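Local coordinates for protein transketolase (PDB 3L84) that belongs to the transketolase family, whose subunits combine two thiamine diphosphate-binding-type domains with a C-terminal domain, and is assembled here from two copies of the chain, at residues A[339-343]-A[367-371]; A[358-364]-A[383-389]; A[409-415]-A[435-441]; A[479-483]-A[494-498]. One frame throughout, in Å; residues are numbered along the deposited sequence.

Contact 1. Residues A[339-343]-A[367-371]; sequences ATRDS and PSNKT
Arg-341 and Asp-342, in the first turn of helix 340-354, each hold the C-terminal end of the short helix 366-369. NH1 of Arg-341 donates to the carbonyl O of Ser-368 over 2.9 Å, a nearly straight bond (161° at the hydrogen) that lies in the guanidinium plane and meets a lone pair of the oxygen. Lys-370 closes the second link: its NZ forms a salt bridge with OD1 of Asp-342 at 2.9 Å, reaching the syn side of the carboxylate slightly out of its plane. With chi1 at -56°, CG of Lys-370 lies 3.3 Å from OD1 of Asp-342; bends at chi2 (-59°) and chi4 then carry CE over one face of the guanidinium, 3.8 Å from NH1 of Arg-341, and NZ to the carboxylate. The two cations do not touch, NE of Arg-341 being 4.7 Å from NZ of Lys-370, and the carboxylate of Asp-342 probably offsets the like charges. A water lies within hydrogen-bonding distance of the carbonyl O atoms of Arg-341 and Asn-369, and a second links NH1 of Arg-341 with OG of Ser-368. Lys-370, with positive phi, is where the chain leaves helical geometry. The contact lies near the surface of the pyrimidine-binding domain: Thr-340 bonds the backbone of Ser-498 beyond strand 493-496, while OD1 of Asn-369 bonds Thr-440 and its side chain packs on strand 408-414.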
loop_
_atom_site.group_PDB
_atom_site.type_symbol
_atom_site.label_atom_id
_atom_site.label_comp_id
_atom_site.label_asym_id
_atom_site.label_seq_id
_atom_site.Cartn_x
_atom_site.Cartn_y
_atom_site.Cartn_z
ATOM N N ALA A 339 17.038 21.235 -8.314
ATOM C CA ALA A 339 16.275 20.025 -8.140
ATOM C C ALA A 339 14.802 20.410 -8.000
ATOM O O ALA A 339 14.473 21.371 -7.286
ATOM C CB ALA A 339 16.727 19.330 -6.865
ATOM N N THR A 340 13.884 19.648 -8.604
ATOM C CA THR A 340 12.479 20.054 -8.518
ATOM C C THR A 340 11.914 19.813 -7.112
ATOM O O THR A 340 10.921 20.429 -6.771
ATOM C CB THR A 340 11.650 19.447 -9.623
ATOM O OG1 THR A 340 11.831 18.035 -9.656
ATOM C CG2 THR A 340 11.988 20.106 -10.982
ATOM N N ARG A 341 12.542 19.034 -6.235
ATOM C CA ARG A 341 12.098 19.040 -4.837
ATOM C C ARG A 341 12.259 20.451 -4.239
ATOM O O ARG A 341 11.467 20.852 -3.382
ATOM C CB ARG A 341 12.827 18.009 -3.968
ATOM C CG ARG A 341 14.312 18.190 -3.796
ATOM C CD ARG A 341 14.842 17.178 -2.824
ATOM N NE ARG A 341 16.306 17.156 -2.770
ATOM C CZ ARG A 341 17.036 16.642 -1.785
ATOM N NH1 ARG A 341 16.495 16.215 -0.658
ATOM N NH2 ARG A 341 18.365 16.614 -1.927
ATOM N N ASP A 342 13.306 21.170 -4.630
ATOM C CA ASP A 342 13.615 22.489 -4.112
ATOM C C ASP A 342 12.724 23.564 -4.702
ATOM O O ASP A 342 12.208 24.409 -3.955
ATOM C CB ASP A 342 15.094 22.823 -4.348
ATOM C CG ASP A 342 16.028 21.975 -3.535
ATOM O OD1 ASP A 342 15.670 21.553 -2.423
ATOM O OD2 ASP A 342 17.176 21.750 -3.981
ATOM N N SER A 343 12.499 23.580 -6.022
ATOM C CA SER A 343 11.505 24.490 -6.565
ATOM C C SER A 343 10.162 24.223 -5.914
ATOM O O SER A 343 9.445 25.154 -5.542
ATOM C CB SER A 343 11.402 24.398 -8.086
ATOM O OG SER A 343 11.155 23.071 -8.525
ATOM N N PRO A 367 12.822 17.113 5.892
ATOM C CA PRO A 367 14.076 17.690 5.436
ATOM C C PRO A 367 14.473 17.217 4.048
ATOM O O PRO A 367 15.150 17.943 3.329
ATOM C CB PRO A 367 15.088 17.180 6.497
ATOM C CG PRO A 367 14.262 17.014 7.719
ATOM C CD PRO A 367 12.970 16.457 7.214
ATOM N N SER A 368 14.117 15.991 3.694
ATOM C CA SER A 368 14.426 15.413 2.371
ATOM C C SER A 368 13.391 15.774 1.322
ATOM O O SER A 368 13.749 15.955 0.166
ATOM C CB SER A 368 14.504 13.899 2.459
ATOM O OG SER A 368 15.539 13.486 3.324
ATOM N N ASN A 369 12.115 15.853 1.691
ATOM C CA ASN A 369 11.050 16.215 0.745
ATOM C C ASN A 369 10.987 17.728 0.510
ATOM O O ASN A 369 10.283 18.160 -0.396
ATOM C CB ASN A 369 9.681 15.761 1.227
ATOM C CG ASN A 369 9.498 14.252 1.353
ATOM O OD1 ASN A 369 10.180 13.436 0.660
ATOM N ND2 ASN A 369 8.582 13.874 2.164
ATOM N N LYS A 370 11.668 18.509 1.351
ATOM C CA LYS A 370 11.690 19.976 1.307
ATOM C C LYS A 370 10.329 20.604 1.513
ATOM O O LYS A 370 9.971 21.634 0.892
ATOM C CB LYS A 370 12.339 20.476 0.019
ATOM C CG LYS A 370 13.743 19.942 -0.216
ATOM C CD LYS A 370 14.700 20.308 0.891
ATOM C CE LYS A 370 16.115 19.757 0.655
ATOM N NZ LYS A 370 16.955 20.815 0.040
ATOM N N THR A 371 9.562 20.061 2.458
ATOM C CA THR A 371 8.204 20.492 2.696
ATOM C C THR A 371 8.024 21.418 3.891
ATOM O O THR A 371 6.912 21.885 4.128
ATOM C CB THR A 371 7.289 19.238 2.897
ATOM O OG1 THR A 371 7.910 18.331 3.839
ATOM C CG2 THR A 371 7.129 18.529 1.573
HETATM O O HOH W 1 9.040 19.616 -2.423
HETATM O O HOH W 2 17.788 14.995 1.556
#

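Contact 2. Residues A[358-364]-A[383-389]; sequences FLGGSAD and KNIHFGI
The carbonyl O of Phe-358 receives NZ of Lys-383 at 2.8 Å, the donor tilted 17° from the carbonyl plane. Lys-383 runs extended through CG and CD before bending at chi4 (-106°), and this turn brings the ammonium onto the oxygen; the same NZ also bonds the backbone O of Ala-352 in helix 340-354. Farther along, N of Ile-385 donates to O of Gly-360 at 2.9 Å in an almost linear bond, although it approaches from above the carbonyl plane. The return bond, N of Gly-360 to O of Lys-383, is weak. These links join parallel strands 358-362 and 384-386, the latter at the edge of the six-stranded parallel sheet of the pyrimidine-binding domain, with helix 366-369 in the connection. The pairing loosens from Gly-361 onward, where CA-H of Gly-361 points at O of Ile-385 over 3.3 Å. There a water accepts from N of Ser-362 and lies 2.8 Å from O of Ile-385. Phe-387 has chi1 at -73°, which turns the ring so that its edge, CD2 and CE2, faces the backbone of Gly-361 and Ser-362, CE2 lying 3.8 Å from N of Gly-361, while CG2 of Ile-385 rests over the centre of one ring face. Beyond the strands, CB of Asp-364 meets CG1 of Ile-389 at 3.7 Å. The carboxylate of Asp-364 bonds Ser-185, Ile-186 and Glu-187 of the second subunit, and N of Ile-389 bonds Gln-156 of that subunit.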
loop_
_atom_site.group_PDB
_atom_site.type_symbol
_atom_site.label_atom_id
_atom_site.label_comp_id
_atom_site.label_asym_id
_atom_site.label_seq_id
_atom_site.Cartn_x
_atom_site.Cartn_y
_atom_site.Cartn_z
ATOM N N PHE A 358 -4.193 26.375 3.379
ATOM C CA PHE A 358 -3.207 25.472 2.796
ATOM C C PHE A 358 -2.238 24.991 3.862
ATOM O O PHE A 358 -1.595 25.787 4.517
ATOM C CB PHE A 358 -2.479 26.189 1.671
ATOM C CG PHE A 358 -1.598 25.305 0.851
ATOM C CD1 PHE A 358 -2.072 24.676 -0.305
ATOM C CD2 PHE A 358 -0.272 25.100 1.213
ATOM C CE1 PHE A 358 -1.246 23.871 -1.066
ATOM C CE2 PHE A 358 0.563 24.292 0.422
ATOM C CZ PHE A 358 0.060 23.678 -0.696
ATOM N N LEU A 359 -2.105 23.682 4.030
ATOM C CA LEU A 359 -1.254 23.122 5.072
ATOM C C LEU A 359 -0.973 21.669 4.708
ATOM O O LEU A 359 -1.509 21.140 3.745
ATOM C CB LEU A 359 -1.893 23.239 6.465
ATOM C CG LEU A 359 -2.949 22.190 6.883
ATOM C CD1 LEU A 359 -3.453 22.508 8.331
ATOM C CD2 LEU A 359 -4.122 22.039 5.950
ATOM N N GLY A 360 -0.097 21.037 5.468
ATOM C CA GLY A 360 0.210 19.637 5.198
ATOM C C GLY A 360 1.482 19.237 5.859
ATOM O O GLY A 360 1.981 19.894 6.787
ATOM N N GLY A 361 2.055 18.157 5.364
ATOM C CA GLY A 361 3.288 17.678 5.943
ATOM C C GLY A 361 3.782 16.435 5.281
ATOM O O GLY A 361 3.275 16.030 4.214
ATOM N N SER A 362 4.787 15.849 5.912
ATOM C CA SER A 362 5.497 14.682 5.402
ATOM C C SER A 362 5.417 13.562 6.423
ATOM O O SER A 362 5.223 13.767 7.632
ATOM C CB SER A 362 6.971 15.091 5.189
ATOM O OG SER A 362 7.771 13.978 4.773
ATOM N N ALA A 363 5.613 12.345 5.924
ATOM C CA ALA A 363 5.721 11.166 6.770
ATOM C C ALA A 363 7.155 10.985 7.248
ATOM O O ALA A 363 7.910 10.136 6.765
ATOM C CB ALA A 363 5.195 9.898 6.021
ATOM N N ASP A 364 7.570 11.866 8.146
ATOM C CA ASP A 364 8.898 11.914 8.732
ATOM C C ASP A 364 10.010 12.125 7.725
ATOM O O ASP A 364 11.097 11.582 7.900
ATOM C CB ASP A 364 9.244 10.676 9.564
ATOM C CG ASP A 364 10.447 10.900 10.507
ATOM O OD1 ASP A 364 10.476 11.949 11.177
ATOM O OD2 ASP A 364 11.353 10.030 10.557
ATOM N N LYS A 383 1.040 25.379 10.744
ATOM C CA LYS A 383 0.665 24.702 9.519
ATOM C C LYS A 383 1.389 23.389 9.234
ATOM O O LYS A 383 0.906 22.619 8.416
ATOM C CB LYS A 383 0.947 25.605 8.322
ATOM C CG LYS A 383 0.004 26.781 8.172
ATOM C CD LYS A 383 0.281 27.403 6.812
ATOM C CE LYS A 383 -0.604 28.557 6.475
ATOM N NZ LYS A 383 -1.675 28.400 5.484
ATOM N N ASN A 384 2.556 23.163 9.817
ATOM C CA ASN A 384 3.341 21.978 9.527
ATOM C C ASN A 384 2.835 20.788 10.340
ATOM O O ASN A 384 2.834 20.853 11.566
ATOM C CB ASN A 384 4.820 22.220 9.847
ATOM C CG ASN A 384 5.451 23.225 8.935
ATOM O OD1 ASN A 384 5.728 22.902 7.773
ATOM N ND2 ASN A 384 5.731 24.425 9.431
ATOM N N ILE A 385 2.375 19.734 9.678
ATOM C CA ILE A 385 1.959 18.508 10.316
ATOM C C ILE A 385 3.055 17.467 10.277
ATOM O O ILE A 385 3.609 17.223 9.225
ATOM C CB ILE A 385 0.667 17.965 9.729
ATOM C CG1 ILE A 385 -0.421 19.042 9.771
ATOM C CG2 ILE A 385 0.207 16.688 10.498
ATOM C CD1 ILE A 385 -1.697 18.679 8.999
ATOM N N HIS A 386 3.361 16.876 11.415
ATOM C CA HIS A 386 4.375 15.832 11.554
ATOM C C HIS A 386 3.642 14.505 11.622
ATOM O O HIS A 386 3.192 14.067 12.675
ATOM C CB HIS A 386 5.234 16.126 12.780
ATOM C CG HIS A 386 5.998 17.398 12.630
ATOM N ND1 HIS A 386 5.653 18.597 13.223
ATOM C CD2 HIS A 386 7.041 17.666 11.813
ATOM C CE1 HIS A 386 6.498 19.536 12.806
ATOM N NE2 HIS A 386 7.355 18.994 11.963
ATOM N N PHE A 387 3.497 13.860 10.473
ATOM C CA PHE A 387 2.699 12.629 10.409
ATOM C C PHE A 387 3.380 11.420 11.011
ATOM O O PHE A 387 2.732 10.401 11.275
ATOM C CB PHE A 387 2.271 12.357 8.977
ATOM C CG PHE A 387 1.201 13.287 8.494
ATOM C CD1 PHE A 387 -0.121 13.070 8.828
ATOM C CD2 PHE A 387 1.503 14.356 7.667
ATOM C CE1 PHE A 387 -1.098 13.923 8.350
ATOM C CE2 PHE A 387 0.535 15.202 7.218
ATOM C CZ PHE A 387 -0.772 14.991 7.572
ATOM N N GLY A 388 4.679 11.504 11.218
ATOM C CA GLY A 388 5.445 10.353 11.593
ATOM C C GLY A 388 5.609 9.394 10.418
ATOM O O GLY A 388 5.316 9.722 9.278
ATOM N N ILE A 389 6.047 8.165 10.708
ATOM C CA ILE A 389 6.348 7.174 9.673
ATOM C C ILE A 389 5.055 6.404 9.410
ATOM O O ILE A 389 4.912 5.222 9.740
ATOM C CB ILE A 389 7.552 6.297 9.987
ATOM C CG1 ILE A 389 8.788 7.139 10.399
ATOM C CG2 ILE A 389 7.919 5.470 8.751
ATOM C CD1 ILE A 389 8.855 7.603 11.883
HETATM O O HOH W 3 6.225 17.052 8.157
HETATM O O HOH W 4 6.695 13.469 10.857
#

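Contact 3. Residues A[409-415]-A[435-441]; sequences PFSATFF and HFFIFTH
Phe-414, at the end of strand 408-414, leans its ring on His-441, just past strand 436-440; the two strands are parallel neighbours in the six-stranded parallel sheet of the pyrimidine-binding domain, joined by a beta-alpha-beta crossover through helix 418-431. CB of Phe-414 passes 4.1 Å from O of Thr-440. CD1 then comes to CG of His-441, and OG1 of Thr-440 lies at the ring edge, 3.7 Å from CD1 of Phe-414. CE1 stands over the centre of the imidazole, 3.4 Å from ND1 of His-441, and CZ reaches only its far side. The planes are inclined at 41°, so the rings meet obliquely. The histidine is steadied by its own strand, its ND1 donating to OG1 of Thr-440. Between the strands the backbone bonds run in regular parallel fashion from Pro-409 to Phe-415. Phe-410, Ala-412, Phe-436 and Ile-438 share one face, where CB of Ala-412 touches CB of Ile-438 at 3.8 Å. On the other, Ser-411 and Thr-413 pack on helix 391-404, Phe-437 meets Phe-468 and Phe-439 meets Phe-462. CD1 of Phe-415 presses on CB of Phe-439, their rings slid apart. His-435, its CG anti to the backbone N (chi1 176°), reaches forward over the sheet with CZ of Phe-437 over one ring face, and its NE2 donates in the ring plane to OG of Ser-411 at 2.7 Å.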
loop_
_atom_site.group_PDB
_atom_site.type_symbol
_atom_site.label_atom_id
_atom_site.label_comp_id
_atom_site.label_asym_id
_atom_site.label_seq_id
_atom_site.Cartn_x
_atom_site.Cartn_y
_atom_site.Cartn_z
ATOM N N PRO A 409 -5.018 20.441 1.625
ATOM C CA PRO A 409 -3.920 19.703 2.240
ATOM C C PRO A 409 -2.948 19.107 1.240
ATOM O O PRO A 409 -3.306 18.766 0.106
ATOM C CB PRO A 409 -4.633 18.585 2.970
ATOM C CG PRO A 409 -5.752 18.250 2.033
ATOM C CD PRO A 409 -6.205 19.589 1.487
ATOM N N PHE A 410 -1.708 18.930 1.697
ATOM C CA PHE A 410 -0.725 18.139 0.954
ATOM C C PHE A 410 -0.104 17.076 1.828
ATOM O O PHE A 410 0.100 17.243 3.021
ATOM C CB PHE A 410 0.385 19.014 0.280
ATOM C CG PHE A 410 1.357 19.661 1.234
ATOM C CD1 PHE A 410 2.482 18.963 1.695
ATOM C CD2 PHE A 410 1.128 20.936 1.701
ATOM C CE1 PHE A 410 3.368 19.577 2.582
ATOM C CE2 PHE A 410 2.013 21.544 2.584
ATOM C CZ PHE A 410 3.128 20.855 3.014
ATOM N N SER A 411 0.146 15.914 1.198
ATOM C CA SER A 411 0.805 14.735 1.779
ATOM C C SER A 411 2.119 14.525 1.077
ATOM O O SER A 411 2.140 14.539 -0.157
ATOM C CB SER A 411 -0.043 13.469 1.554
ATOM O OG SER A 411 -1.324 13.589 2.167
ATOM N N ALA A 412 3.213 14.295 1.803
ATOM C CA ALA A 412 4.533 14.159 1.205
ATOM C C ALA A 412 5.262 12.935 1.680
ATOM O O ALA A 412 5.264 12.611 2.872
ATOM C CB ALA A 412 5.379 15.431 1.448
ATOM N N THR A 413 5.952 12.286 0.746
ATOM C CA THR A 413 6.902 11.220 1.046
ATOM C C THR A 413 7.790 10.999 -0.178
ATOM O O THR A 413 7.658 11.702 -1.207
ATOM C CB THR A 413 6.175 9.906 1.480
ATOM O OG1 THR A 413 7.147 8.921 1.864
ATOM C CG2 THR A 413 5.261 9.331 0.381
ATOM N N PHE A 414 8.713 10.072 -0.081
ATOM C CA PHE A 414 9.452 9.662 -1.269
ATOM C C PHE A 414 8.518 8.954 -2.224
ATOM O O PHE A 414 7.592 8.208 -1.819
ATOM C CB PHE A 414 10.550 8.646 -0.911
ATOM C CG PHE A 414 11.720 9.184 -0.096
ATOM C CD1 PHE A 414 12.156 10.484 -0.199
ATOM C CD2 PHE A 414 12.419 8.322 0.765
ATOM C CE1 PHE A 414 13.243 10.942 0.544
ATOM C CE2 PHE A 414 13.514 8.800 1.488
ATOM C CZ PHE A 414 13.921 10.083 1.358
ATOM N N PHE A 415 8.778 9.087 -3.522
ATOM C CA PHE A 415 7.918 8.457 -4.521
ATOM C C PHE A 415 7.865 6.942 -4.339
ATOM O O PHE A 415 6.820 6.332 -4.568
ATOM C CB PHE A 415 8.424 8.841 -5.925
ATOM C CG PHE A 415 7.484 8.541 -7.079
ATOM C CD1 PHE A 415 6.101 8.579 -6.939
ATOM C CD2 PHE A 415 8.014 8.302 -8.340
ATOM C CE1 PHE A 415 5.272 8.376 -8.043
ATOM C CE2 PHE A 415 7.186 8.117 -9.431
ATOM C CZ PHE A 415 5.847 8.138 -9.268
ATOM N N HIS A 435 -6.600 17.395 -3.044
ATOM C CA HIS A 435 -5.593 16.874 -2.113
ATOM C C HIS A 435 -4.357 16.663 -2.974
ATOM O O HIS A 435 -4.433 16.067 -4.061
ATOM C CB HIS A 435 -6.093 15.549 -1.523
ATOM C CG HIS A 435 -5.139 14.815 -0.620
ATOM N ND1 HIS A 435 -5.514 13.647 0.015
ATOM C CD2 HIS A 435 -3.855 15.038 -0.247
ATOM C CE1 HIS A 435 -4.490 13.179 0.721
ATOM N NE2 HIS A 435 -3.463 14.011 0.576
ATOM N N PHE A 436 -3.242 17.262 -2.563
ATOM C CA PHE A 436 -2.020 17.270 -3.377
ATOM C C PHE A 436 -0.987 16.329 -2.791
ATOM O O PHE A 436 -0.751 16.318 -1.590
ATOM C CB PHE A 436 -1.484 18.713 -3.451
ATOM C CG PHE A 436 -2.555 19.703 -3.817
ATOM C CD1 PHE A 436 -3.073 19.732 -5.079
ATOM C CD2 PHE A 436 -3.103 20.535 -2.875
ATOM C CE1 PHE A 436 -4.086 20.573 -5.404
ATOM C CE2 PHE A 436 -4.139 21.403 -3.216
ATOM C CZ PHE A 436 -4.647 21.392 -4.454
ATOM N N PHE A 437 -0.381 15.527 -3.640
ATOM C CA PHE A 437 0.581 14.506 -3.243
ATOM C C PHE A 437 1.954 14.901 -3.730
ATOM O O PHE A 437 2.137 15.155 -4.926
ATOM C CB PHE A 437 0.156 13.115 -3.799
ATOM C CG PHE A 437 -1.128 12.580 -3.194
ATOM C CD1 PHE A 437 -1.075 11.659 -2.162
ATOM C CD2 PHE A 437 -2.357 13.030 -3.617
ATOM C CE1 PHE A 437 -2.257 11.194 -1.581
ATOM C CE2 PHE A 437 -3.520 12.566 -3.020
ATOM C CZ PHE A 437 -3.445 11.669 -2.019
ATOM N N ILE A 438 2.912 14.948 -2.826
ATOM C CA ILE A 438 4.256 15.471 -3.101
ATOM C C ILE A 438 5.189 14.275 -2.985
ATOM O O ILE A 438 5.364 13.728 -1.891
ATOM C CB ILE A 438 4.649 16.576 -2.090
ATOM C CG1 ILE A 438 3.598 17.686 -1.940
ATOM C CG2 ILE A 438 6.033 17.124 -2.409
ATOM C CD1 ILE A 438 3.138 18.290 -3.162
ATOM N N PHE A 439 5.787 13.869 -4.102
ATOM C CA PHE A 439 6.620 12.672 -4.157
ATOM C C PHE A 439 7.999 13.049 -4.660
ATOM O O PHE A 439 8.178 13.217 -5.863
ATOM C CB PHE A 439 6.000 11.629 -5.076
ATOM C CG PHE A 439 4.638 11.104 -4.665
ATOM C CD1 PHE A 439 4.338 10.772 -3.362
ATOM C CD2 PHE A 439 3.675 10.885 -5.618
ATOM C CE1 PHE A 439 3.093 10.240 -3.036
ATOM C CE2 PHE A 439 2.437 10.360 -5.297
ATOM C CZ PHE A 439 2.145 10.053 -4.018
ATOM N N THR A 440 8.989 13.094 -3.782
ATOM C CA THR A 440 10.334 13.432 -4.180
ATOM C C THR A 440 11.147 12.165 -4.384
ATOM O O THR A 440 10.655 11.033 -4.197
ATOM C CB THR A 440 11.027 14.376 -3.189
ATOM O OG1 THR A 440 11.398 13.664 -2.001
ATOM C CG2 THR A 440 10.130 15.556 -2.831
ATOM N N HIS A 441 12.370 12.303 -4.844
ATOM C CA HIS A 441 13.285 11.174 -5.006
ATOM C C HIS A 441 12.714 10.227 -6.044
ATOM O O HIS A 441 12.531 9.034 -5.839
ATOM C CB HIS A 441 13.559 10.513 -3.663
ATOM C CG HIS A 441 14.358 11.370 -2.734
ATOM N ND1 HIS A 441 13.931 12.613 -2.313
ATOM C CD2 HIS A 441 15.562 11.163 -2.157
ATOM C CE1 HIS A 441 14.850 13.134 -1.513
ATOM N NE2 HIS A 441 15.860 12.285 -1.425
#

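Contact 4. Residues A[479-483]-A[494-498]; sequences NVKAW and AFVLS
An aromatic stack joins helix 476-488 to the strand that follows it, Phe-495 of strand 493-496 lying against Trp-483 where the helix covers the sheet. The two elements are the second half of a beta-alpha-beta unit begun by strand 469-471, and they run nearly antiparallel, 171° between the directions of the short segments. The stack is offset: the phenyl ring and the five-membered ring of Trp-483 have centroids 4.0 Å apart and planes inclined by 13°. CZ of Phe-495 sits over the middle of the indole, 3.5 Å from CE2 of Trp-483, while CE2 of Phe-495 extends above the six-membered part near CZ2 of Trp-483. Phe-495 points from the strand towards the helix. Ala-482 adds its methyl, CB being 3.8 Å from CE1 of Phe-495. No hydrogen bond crosses between the segments. The amide of Asn-479 instead serves helix 340-354, its OD1 bonding Asn-344 and its ND2 bonding Ser-343. Held in this way, the side chain of Asn-479 crosses those of Phe-495 and Leu-497 at about a right angle, with OD1 of Asn-479 4.1 Å from CD1 of Phe-495 and ND2 of Asn-479 the same distance from CD2 of Leu-497.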
loop_
_atom_site.group_PDB
_atom_site.type_symbol
_atom_site.label_atom_id
_atom_site.label_comp_id
_atom_site.label_asym_id
_atom_site.label_seq_id
_atom_site.Cartn_x
_atom_site.Cartn_y
_atom_site.Cartn_z
ATOM N N ASN A 479 7.204 23.401 -12.833
ATOM C CA ASN A 479 6.657 23.099 -11.518
ATOM C C ASN A 479 5.581 24.107 -11.090
ATOM O O ASN A 479 4.547 23.745 -10.528
ATOM C CB ASN A 479 7.820 23.006 -10.512
ATOM C CG ASN A 479 7.491 22.398 -9.167
ATOM O OD1 ASN A 479 6.315 21.993 -8.822
ATOM N ND2 ASN A 479 8.507 22.256 -8.397
ATOM N N VAL A 480 5.825 25.397 -11.380
ATOM C CA VAL A 480 4.866 26.462 -11.114
ATOM C C VAL A 480 3.623 26.269 -11.992
ATOM O O VAL A 480 2.483 26.353 -11.483
ATOM C CB VAL A 480 5.481 27.862 -11.374
ATOM C CG1 VAL A 480 4.380 28.907 -11.505
ATOM C CG2 VAL A 480 6.469 28.155 -10.296
ATOM N N LYS A 481 3.805 26.064 -13.299
ATOM C CA LYS A 481 2.661 25.915 -14.196
ATOM C C LYS A 481 1.806 24.705 -13.785
ATOM O O LYS A 481 0.570 24.756 -13.877
ATOM C CB LYS A 481 3.133 25.813 -15.649
ATOM C CG LYS A 481 3.719 27.104 -16.175
ATOM C CD LYS A 481 4.399 26.887 -17.517
ATOM C CE LYS A 481 4.962 28.146 -18.153
ATOM N NZ LYS A 481 5.776 27.742 -19.367
ATOM N N ALA A 482 2.464 23.651 -13.297
ATOM C CA ALA A 482 1.758 22.465 -12.831
ATOM C C ALA A 482 0.877 22.815 -11.634
ATOM O O ALA A 482 -0.265 22.380 -11.569
ATOM C CB ALA A 482 2.743 21.366 -12.427
ATOM N N TRP A 483 1.394 23.570 -10.661
ATOM C CA TRP A 483 0.577 24.004 -9.527
ATOM C C TRP A 483 -0.607 24.857 -9.969
ATOM O O TRP A 483 -1.705 24.735 -9.417
ATOM C CB TRP A 483 1.433 24.742 -8.506
ATOM C CG TRP A 483 2.010 23.807 -7.481
ATOM C CD1 TRP A 483 3.287 23.342 -7.400
ATOM C CD2 TRP A 483 1.276 23.192 -6.407
ATOM N NE1 TRP A 483 3.397 22.505 -6.306
ATOM C CE2 TRP A 483 2.181 22.382 -5.699
ATOM C CE3 TRP A 483 -0.053 23.226 -6.002
ATOM C CZ2 TRP A 483 1.811 21.652 -4.580
ATOM C CZ3 TRP A 483 -0.436 22.493 -4.894
ATOM C CH2 TRP A 483 0.487 21.706 -4.189
ATOM N N ALA A 494 -0.589 14.641 -8.256
ATOM C CA ALA A 494 0.671 14.268 -7.709
ATOM C C ALA A 494 1.779 15.067 -8.394
ATOM O O ALA A 494 1.693 15.357 -9.593
ATOM C CB ALA A 494 0.943 12.778 -7.905
ATOM N N PHE A 495 2.815 15.398 -7.638
ATOM C CA PHE A 495 4.014 16.072 -8.101
ATOM C C PHE A 495 5.183 15.119 -7.893
ATOM O O PHE A 495 5.505 14.741 -6.764
ATOM C CB PHE A 495 4.197 17.376 -7.330
ATOM C CG PHE A 495 3.109 18.367 -7.593
ATOM C CD1 PHE A 495 3.230 19.325 -8.590
ATOM C CD2 PHE A 495 1.945 18.299 -6.915
ATOM C CE1 PHE A 495 2.187 20.241 -8.811
ATOM C CE2 PHE A 495 0.926 19.185 -7.156
ATOM C CZ PHE A 495 1.049 20.143 -8.104
ATOM N N VAL A 496 5.815 14.739 -9.002
ATOM C CA VAL A 496 6.897 13.761 -9.024
ATOM C C VAL A 496 8.199 14.533 -9.273
ATOM O O VAL A 496 8.374 15.139 -10.343
ATOM C CB VAL A 496 6.621 12.706 -10.077
ATOM C CG1 VAL A 496 7.822 11.722 -10.260
ATOM C CG2 VAL A 496 5.332 11.929 -9.802
ATOM N N LEU A 497 9.036 14.569 -8.240
ATOM C CA LEU A 497 10.077 15.569 -8.105
ATOM C C LEU A 497 11.453 14.917 -7.898
ATOM O O LEU A 497 11.571 13.871 -7.252
ATOM C CB LEU A 497 9.736 16.475 -6.924
ATOM C CG LEU A 497 8.359 17.147 -7.025
ATOM C CD1 LEU A 497 7.934 17.654 -5.661
ATOM C CD2 LEU A 497 8.317 18.202 -8.097
ATOM N N SER A 498 12.506 15.570 -8.401
ATOM C CA SER A 498 13.851 15.025 -8.333
ATOM C C SER A 498 14.583 15.342 -7.058
ATOM O O SER A 498 14.370 16.417 -6.453
ATOM C CB SER A 498 14.686 15.518 -9.515
ATOM O OG SER A 498 15.021 16.896 -9.374
#

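How the contacts relate
Along the chain, helix 340-354 opens contact 1 and strand 358-362 opens contact 2 before helix 366-369 closes the first and strand 384-386 the second, so the two loops cross. Contact 3 follows in series, from strand 408-414 to 436-440, and contact 4 comes last, closing a short loop between helix 476-488 and strand 493-496. Contacts 2, 3 and 4 share one parallel sheet: Leu-359 bonds Phe-410 between the first two, and Phe-437 and Phe-439 bond Phe-495 between the last two. Contact 1 lies beside the sheet and touches all three of the others, Thr-371 packing on Ser-362 of contact 2.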